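Local coordinates for probable secreted solute-binding lipoprotein (Streptomyces coelicolor, PDB 3I3V) that probably serves as the extracellular binding component of a transport system, capturing a solute outside the membrane and delivering it to a membrane transporter, at residues P127-R132 with T235-E240; D332-G337 with A343-G348. One frame throughout, in Å; residues are numbered along the deposited sequence.

Interaction 1: P127-R132 with T235-E240; sequences PVAYNR and TQFNTE
Ala129 and Asn131, alternate residues on one side of strand 122-131, receive the ring of Phe237 from the end of helix 230-238, an example of helix-on-sheet packing in the solute-binding protein fold. Tyr130, between them, has its CB pointing away from the helix, and its OH bonds to Gly267 O. The Phe237 ring reaches the strand because CG stands anti to the backbone N (chi1 -171°), which carries CZ and CE2 forward from a CB that itself points neither toward the strand nor away. CZ lies 4.2 Å from Ala129 CB, and also 4.2 Å from Asn131 CB, while CE2 is 3.9 Å from Ala129 O; the ring meets Ala129 O and Asn131 CB obliquely. Thr263 on strand 263-266 touches both Ala129 and Phe237, so the aromatic ring is packed against more than one strand.

A second, polar meeting lies beyond the ring. Asn131 and Glu240 cross at about a right angle, yet their amide and carboxylate planes are only 18° apart. The oxygen and nitrogen of this amide are probably exchanged in the model. Glu240 OE2 is held by His262 NE2. An extended side chain beyond CG brings the carboxylate there from the end of the helix, where Glu240 has a positive phi and completes a Schellman motif, its N bonded to Phe237 O at 3.0 Å. In the last turn of the helix, Thr235 O takes two bonds, from Thr239 N at 3.0 Å and from Thr239 OG1 at 3.1 Å, the hydroxyl lying 40° out of the carbonyl plane.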
ATOM      1  N   PRO C 127     -10.226  57.324  10.497  1.00 33.16           N
ATOM      2  CA  PRO C 127      -9.028  58.034  10.035  1.00 32.84           C
ATOM      3  C   PRO C 127      -9.185  59.533   9.738  1.00 33.01           C
ATOM      4  O   PRO C 127     -10.231  60.138   9.987  1.00 32.72           O
ATOM      5  CB  PRO C 127      -8.655  57.257   8.784  1.00 31.90           C
ATOM      6  CG  PRO C 127     -10.031  57.022   8.174  1.00 33.26           C
ATOM      7  CD  PRO C 127     -10.886  56.627   9.376  1.00 32.76           C
ATOM      8  N   VAL C 128      -8.120  60.112   9.190  1.00 33.07           N
ATOM      9  CA  VAL C 128      -8.094  61.517   8.814  1.00 34.08           C
ATOM     10  C   VAL C 128      -8.091  61.625   7.289  1.00 35.49           C
ATOM     11  O   VAL C 128      -7.225  61.060   6.620  1.00 36.36           O
ATOM     12  CB  VAL C 128      -6.828  62.226   9.355  1.00 34.22           C
ATOM     13  CG1 VAL C 128      -6.902  63.707   9.053  1.00 33.21           C
ATOM     14  CG2 VAL C 128      -6.695  62.000  10.852  1.00 31.73           C
ATOM     15  N   ALA C 129      -9.068  62.346   6.748  1.00 35.52           N
ATOM     16  CA  ALA C 129      -9.193  62.543   5.311  1.00 34.46           C
ATOM     17  C   ALA C 129      -8.616  63.907   4.920  1.00 35.51           C
ATOM     18  O   ALA C 129      -8.905  64.917   5.567  1.00 34.93           O
ATOM     19  CB  ALA C 129     -10.662  62.454   4.904  1.00 34.68           C
ATOM     20  N   TYR C 130      -7.801  63.916   3.863  1.00 35.70           N
ATOM     21  CA  TYR C 130      -7.151  65.127   3.353  1.00 37.18           C
ATOM     22  C   TYR C 130      -7.569  65.401   1.906  1.00 37.55           C
ATOM     23  O   TYR C 130      -7.354  64.575   1.019  1.00 36.68           O
ATOM     24  CB  TYR C 130      -5.625  64.967   3.401  1.00 38.85           C
ATOM     25  CG  TYR C 130      -5.056  64.726   4.787  1.00 38.92           C
ATOM     26  CD1 TYR C 130      -4.571  65.779   5.555  1.00 37.34           C
ATOM     27  CD2 TYR C 130      -5.003  63.440   5.327  1.00 37.07           C
ATOM     28  CE1 TYR C 130      -4.044  65.563   6.824  1.00 37.02           C
ATOM     29  CE2 TYR C 130      -4.479  63.215   6.595  1.00 36.71           C
ATOM     30  CZ  TYR C 130      -4.001  64.281   7.337  1.00 35.89           C
ATOM     31  OH  TYR C 130      -3.471  64.069   8.587  1.00 35.66           O
ATOM     32  N   ASN C 131      -8.165  66.563   1.674  1.00 36.88           N
ATOM     33  CA  ASN C 131      -8.604  66.941   0.336  1.00 39.61           C
ATOM     34  C   ASN C 131      -7.389  67.460  -0.454  1.00 40.66           C
ATOM     35  O   ASN C 131      -6.868  68.536  -0.171  1.00 41.96           O
ATOM     36  CB  ASN C 131      -9.709  68.007   0.451  1.00 36.73           C
ATOM     37  CG  ASN C 131     -10.230  68.471  -0.902  1.00 37.24           C
ATOM     38  OD1 ASN C 131     -11.357  68.958  -1.010  1.00 33.48           O
ATOM     39  ND2 ASN C 131      -9.405  68.342  -1.936  1.00 34.46           N
ATOM     40  N   ARG C 132      -6.933  66.680  -1.431  1.00 42.81           N
ATOM     41  CA  ARG C 132      -5.770  67.044  -2.243  1.00 44.95           C
ATOM     42  C   ARG C 132      -5.975  68.266  -3.123  1.00 44.77           C
ATOM     43  O   ARG C 132      -5.104  69.128  -3.215  1.00 44.00           O
ATOM     44  CB  ARG C 132      -5.353  65.867  -3.117  1.00 47.67           C
ATOM     45  CG  ARG C 132      -4.341  64.953  -2.475  1.00 51.27           C
ATOM     46  CD  ARG C 132      -2.996  65.632  -2.393  1.00 54.10           C
ATOM     47  NE  ARG C 132      -1.968  64.726  -1.896  1.00 56.19           N
ATOM     48  CZ  ARG C 132      -0.695  65.062  -1.757  1.00 58.16           C
ATOM     49  NH1 ARG C 132      -0.301  66.286  -2.079  1.00 59.41           N
ATOM     50  NH2 ARG C 132       0.181  64.179  -1.299  1.00 60.86           N
ATOM     51  N   THR C 235     -20.658  69.337   6.444  1.00 40.61           N
ATOM     52  CA  THR C 235     -20.967  70.287   5.389  1.00 42.12           C
ATOM     53  C   THR C 235     -19.708  70.974   4.876  1.00 42.13           C
ATOM     54  O   THR C 235     -19.443  70.966   3.680  1.00 42.62           O
ATOM     55  CB  THR C 235     -21.971  71.371   5.873  1.00 42.25           C
ATOM     56  OG1 THR C 235     -23.300  70.839   5.845  1.00 42.88           O
ATOM     57  CG2 THR C 235     -21.914  72.598   4.983  1.00 42.20           C
ATOM     58  N   GLN C 236     -18.932  71.563   5.784  1.00 42.79           N
ATOM     59  CA  GLN C 236     -17.709  72.271   5.403  1.00 41.34           C
ATOM     60  C   GLN C 236     -16.773  71.463   4.519  1.00 41.27           C
ATOM     61  O   GLN C 236     -16.187  71.998   3.580  1.00 41.06           O
ATOM     62  CB  GLN C 236     -16.953  72.749   6.645  1.00 39.93           C
ATOM     63  CG  GLN C 236     -17.607  73.934   7.327  1.00 38.36           C
ATOM     64  CD  GLN C 236     -16.778  74.504   8.463  1.00 38.51           C
ATOM     65  OE1 GLN C 236     -17.186  75.461   9.115  1.00 39.59           O
ATOM     66  NE2 GLN C 236     -15.615  73.919   8.704  1.00 36.84           N
ATOM     67  N   PHE C 237     -16.632  70.175   4.810  1.00 41.04           N
ATOM     68  CA  PHE C 237     -15.757  69.334   4.008  1.00 40.60           C
ATOM     69  C   PHE C 237     -16.381  68.947   2.659  1.00 41.85           C
ATOM     70  O   PHE C 237     -15.694  68.935   1.639  1.00 41.01           O
ATOM     71  CB  PHE C 237     -15.366  68.079   4.790  1.00 36.37           C
ATOM     72  CG  PHE C 237     -14.289  67.267   4.126  1.00 34.37           C
ATOM     73  CD1 PHE C 237     -14.602  66.339   3.135  1.00 33.95           C
ATOM     74  CD2 PHE C 237     -12.958  67.449   4.474  1.00 32.68           C
ATOM     75  CE1 PHE C 237     -13.601  65.604   2.505  1.00 31.96           C
ATOM     76  CE2 PHE C 237     -11.953  66.723   3.851  1.00 32.47           C
ATOM     77  CZ  PHE C 237     -12.275  65.795   2.863  1.00 31.91           C
ATOM     78  N   ASN C 238     -17.680  68.646   2.657  1.00 42.67           N
ATOM     79  CA  ASN C 238     -18.377  68.250   1.430  1.00 42.91           C
ATOM     80  C   ASN C 238     -18.489  69.335   0.373  1.00 41.83           C
ATOM     81  O   ASN C 238     -18.476  69.039  -0.813  1.00 42.18           O
ATOM     82  CB  ASN C 238     -19.763  67.704   1.763  1.00 41.63           C
ATOM     83  CG  ASN C 238     -19.690  66.345   2.401  1.00 41.86           C
ATOM     84  OD1 ASN C 238     -18.597  65.810   2.597  1.00 39.95           O
ATOM     85  ND2 ASN C 238     -20.844  65.769   2.728  1.00 41.85           N
ATOM     86  N   THR C 239     -18.608  70.584   0.804  1.00 42.49           N
ATOM     87  CA  THR C 239     -18.687  71.705  -0.127  1.00 43.15           C
ATOM     88  C   THR C 239     -17.266  72.222  -0.358  1.00 43.52           C
ATOM     89  O   THR C 239     -17.046  73.213  -1.056  1.00 44.32           O
ATOM     90  CB  THR C 239     -19.554  72.856   0.430  1.00 43.59           C
ATOM     91  OG1 THR C 239     -19.000  73.319   1.668  1.00 42.76           O
ATOM     92  CG2 THR C 239     -20.988  72.383   0.652  1.00 42.57           C
ATOM     93  N   GLU C 240     -16.305  71.537   0.251  1.00 42.65           N
ATOM     94  CA  GLU C 240     -14.905  71.885   0.117  1.00 42.98           C
ATOM     95  C   GLU C 240     -14.551  73.273   0.631  1.00 43.03           C
ATOM     96  O   GLU C 240     -13.855  74.034  -0.045  1.00 43.65           O
ATOM     97  CB  GLU C 240     -14.464  71.743  -1.343  1.00 42.57           C
ATOM     98  CG  GLU C 240     -14.544  70.322  -1.873  1.00 43.47           C
ATOM     99  CD  GLU C 240     -14.070  70.206  -3.307  1.00 43.27           C
ATOM    100  OE1 GLU C 240     -14.657  70.872  -4.180  1.00 45.66           O
ATOM    101  OE2 GLU C 240     -13.112  69.449  -3.566  1.00 42.95           O
TER

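Interaction 2: D332-G337 with A343-G348; sequences DAVSTG and AAQRLG
Ser335 is gripped at two points by the side-chain amide of Gln345, an example of a glutamine using both its polar atoms to fasten a loop to a helix end. The backbone N of Ser335 gives a nearly straight bond to Gln345 OE1 (2.7 Å, 174°), and Gln345 NE2 returns one to Ser335 OG that is more bent (3.1 Å, 137°). Both polar groups have further partners: NE2 also bonds to Asp326 OD1, and OG to Val320 O, so the amide and the hydroxyl are anchored beyond this pair. The loop is itself folded tightly here, in an inverse gamma turn centred on Ser335, with Thr336 N bonded to Val334 O.

Val334 lies beside this polar grip, its CG1 3.7 Å from Gln345 OE1. The same methyl sits over one face of the Arg346 guanidinium, 3.8 Å above the plane and offset toward its rim; a bend at chi3 (-105°) turns the arginine to meet it. Around the contact, Ala333 and Gln345 pack on helix 313-323, whereas Ala343, near the end of helix 339-345, and Leu347, just beyond it, touch Val265 of strand 263-266.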
ATOM      1  N   ASP C 332     -10.157  39.766   3.419  1.00 38.69           N
ATOM      2  CA  ASP C 332      -9.254  40.154   2.346  1.00 39.58           C
ATOM      3  C   ASP C 332     -10.059  41.147   1.515  1.00 38.27           C
ATOM      4  O   ASP C 332      -9.524  41.827   0.639  1.00 38.00           O
ATOM      5  CB  ASP C 332      -8.857  38.936   1.500  1.00 42.40           C
ATOM      6  CG  ASP C 332      -7.809  38.060   2.180  1.00 46.10           C
ATOM      7  OD1 ASP C 332      -7.694  36.869   1.807  1.00 49.48           O
ATOM      8  OD2 ASP C 332      -7.088  38.559   3.076  1.00 47.01           O
ATOM      9  N   ALA C 333     -11.352  41.226   1.829  1.00 35.39           N
ATOM     10  CA  ALA C 333     -12.279  42.122   1.151  1.00 32.49           C
ATOM     11  C   ALA C 333     -11.979  43.572   1.509  1.00 32.76           C
ATOM     12  O   ALA C 333     -11.450  43.865   2.585  1.00 31.35           O
ATOM     13  CB  ALA C 333     -13.714  41.782   1.540  1.00 31.14           C
ATOM     14  N   VAL C 334     -12.338  44.469   0.601  1.00 30.86           N
ATOM     15  CA  VAL C 334     -12.121  45.887   0.788  1.00 31.09           C
ATOM     16  C   VAL C 334     -13.344  46.639   0.301  1.00 31.48           C
ATOM     17  O   VAL C 334     -13.905  46.309  -0.741  1.00 32.83           O
ATOM     18  CB  VAL C 334     -10.898  46.366  -0.007  1.00 32.96           C
ATOM     19  CG1 VAL C 334     -10.763  47.884   0.111  1.00 32.53           C
ATOM     20  CG2 VAL C 334      -9.637  45.662   0.499  1.00 28.19           C
ATOM     21  N   SER C 335     -13.765  47.643   1.058  1.00 30.98           N
ATOM     22  CA  SER C 335     -14.930  48.426   0.679  1.00 34.74           C
ATOM     23  C   SER C 335     -14.621  49.301  -0.540  1.00 36.17           C
ATOM     24  O   SER C 335     -14.470  50.516  -0.439  1.00 37.04           O
ATOM     25  CB  SER C 335     -15.390  49.296   1.857  1.00 36.09           C
ATOM     26  OG  SER C 335     -15.896  48.498   2.915  1.00 34.27           O
ATOM     27  N   THR C 336     -14.525  48.651  -1.693  1.00 37.55           N
ATOM     28  CA  THR C 336     -14.242  49.300  -2.967  1.00 37.61           C
ATOM     29  C   THR C 336     -15.318  50.285  -3.438  1.00 37.16           C
ATOM     30  O   THR C 336     -14.995  51.361  -3.938  1.00 38.59           O
ATOM     31  CB  THR C 336     -14.034  48.226  -4.053  1.00 36.86           C
ATOM     32  OG1 THR C 336     -12.693  47.734  -3.977  1.00 37.83           O
ATOM     33  CG2 THR C 336     -14.297  48.785  -5.431  1.00 41.62           C
ATOM     34  N   GLY C 337     -16.585  49.911  -3.283  1.00 36.90           N
ATOM     35  CA  GLY C 337     -17.683  50.766  -3.715  1.00 35.71           C
ATOM     36  C   GLY C 337     -17.870  52.028  -2.889  1.00 35.91           C
ATOM     37  O   GLY C 337     -18.716  52.870  -3.204  1.00 37.03           O
ATOM     38  N   ALA C 343     -10.083  52.889   1.129  1.00 34.36           N
ATOM     39  CA  ALA C 343      -8.736  53.445   1.318  1.00 36.24           C
ATOM     40  C   ALA C 343      -8.327  53.431   2.800  1.00 37.16           C
ATOM     41  O   ALA C 343      -7.160  53.193   3.133  1.00 39.38           O
ATOM     42  CB  ALA C 343      -8.670  54.873   0.769  1.00 34.90           C
ATOM     43  N   ALA C 344      -9.278  53.692   3.691  1.00 36.29           N
ATOM     44  CA  ALA C 344      -8.974  53.673   5.118  1.00 36.55           C
ATOM     45  C   ALA C 344      -8.607  52.246   5.536  1.00 36.45           C
ATOM     46  O   ALA C 344      -7.701  52.029   6.344  1.00 34.57           O
ATOM     47  CB  ALA C 344     -10.178  54.164   5.919  1.00 34.51           C
ATOM     48  N   GLN C 345      -9.323  51.274   4.981  1.00 37.21           N
ATOM     49  CA  GLN C 345      -9.077  49.873   5.299  1.00 40.24           C
ATOM     50  C   GLN C 345      -7.710  49.409   4.822  1.00 42.12           C
ATOM     51  O   GLN C 345      -7.078  48.574   5.472  1.00 40.52           O
ATOM     52  CB  GLN C 345     -10.160  48.985   4.672  1.00 39.95           C
ATOM     53  CG  GLN C 345     -11.506  49.067   5.367  1.00 38.52           C
ATOM     54  CD  GLN C 345     -12.613  48.443   4.558  1.00 37.96           C
ATOM     55  OE1 GLN C 345     -12.420  48.067   3.404  1.00 38.59           O
ATOM     56  NE2 GLN C 345     -13.789  48.338   5.155  1.00 37.84           N
ATOM     57  N   ARG C 346      -7.263  49.960   3.691  1.00 44.85           N
ATOM     58  CA  ARG C 346      -5.974  49.602   3.102  1.00 47.48           C
ATOM     59  C   ARG C 346      -4.777  50.240   3.794  1.00 49.21           C
ATOM     60  O   ARG C 346      -3.630  49.995   3.414  1.00 49.75           O
ATOM     61  CB  ARG C 346      -5.947  49.949   1.610  1.00 47.99           C
ATOM     62  CG  ARG C 346      -6.693  48.955   0.729  1.00 51.38           C
ATOM     63  CD  ARG C 346      -6.245  49.061  -0.725  1.00 54.24           C
ATOM     64  NE  ARG C 346      -7.221  49.737  -1.576  1.00 57.80           N
ATOM     65  CZ  ARG C 346      -8.051  49.113  -2.410  1.00 59.13           C
ATOM     66  NH1 ARG C 346      -8.032  47.787  -2.514  1.00 59.22           N
ATOM     67  NH2 ARG C 346      -8.899  49.819  -3.149  1.00 59.17           N
ATOM     68  N   LEU C 347      -5.050  51.064   4.799  1.00 49.14           N
ATOM     69  CA  LEU C 347      -4.002  51.716   5.577  1.00 49.76           C
ATOM     70  C   LEU C 347      -3.363  50.624   6.443  1.00 50.81           C
ATOM     71  O   LEU C 347      -4.068  49.814   7.042  1.00 51.07           O
ATOM     72  CB  LEU C 347      -4.624  52.807   6.462  1.00 47.19           C
ATOM     73  CG  LEU C 347      -4.342  54.295   6.223  1.00 45.11           C
ATOM     74  CD1 LEU C 347      -4.096  54.589   4.755  1.00 45.02           C
ATOM     75  CD2 LEU C 347      -5.523  55.103   6.757  1.00 42.18           C
ATOM     76  N   GLY C 348      -2.037  50.597   6.514  1.00 50.85           N
ATOM     77  CA  GLY C 348      -1.389  49.567   7.307  1.00 52.88           C
ATOM     78  C   GLY C 348      -0.600  50.039   8.513  1.00 54.06           C
ATOM     79  O   GLY C 348      -1.147  50.646   9.431  1.00 54.38           O
TER

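Interaction 1 closes before interaction 2 opens along the chain, and their centres lie 19 Å apart, yet the two meet directly: Pro127 CG, at the start of segment 127-132, packs 3.6 Å from Ala344 CB of helix 339-345. Strand 263-266 is a second bridge, lying against both, with Thr263 on the side of interaction 1 and Val265 on that of interaction 2. The two differ in character: the first is a buried contact built round an aromatic ring, with a polar meeting beside it, the second a surface contact resting on an amide's hydrogen bonds. Together they illustrate how one sheet region can gather helix ends that are distant in sequence.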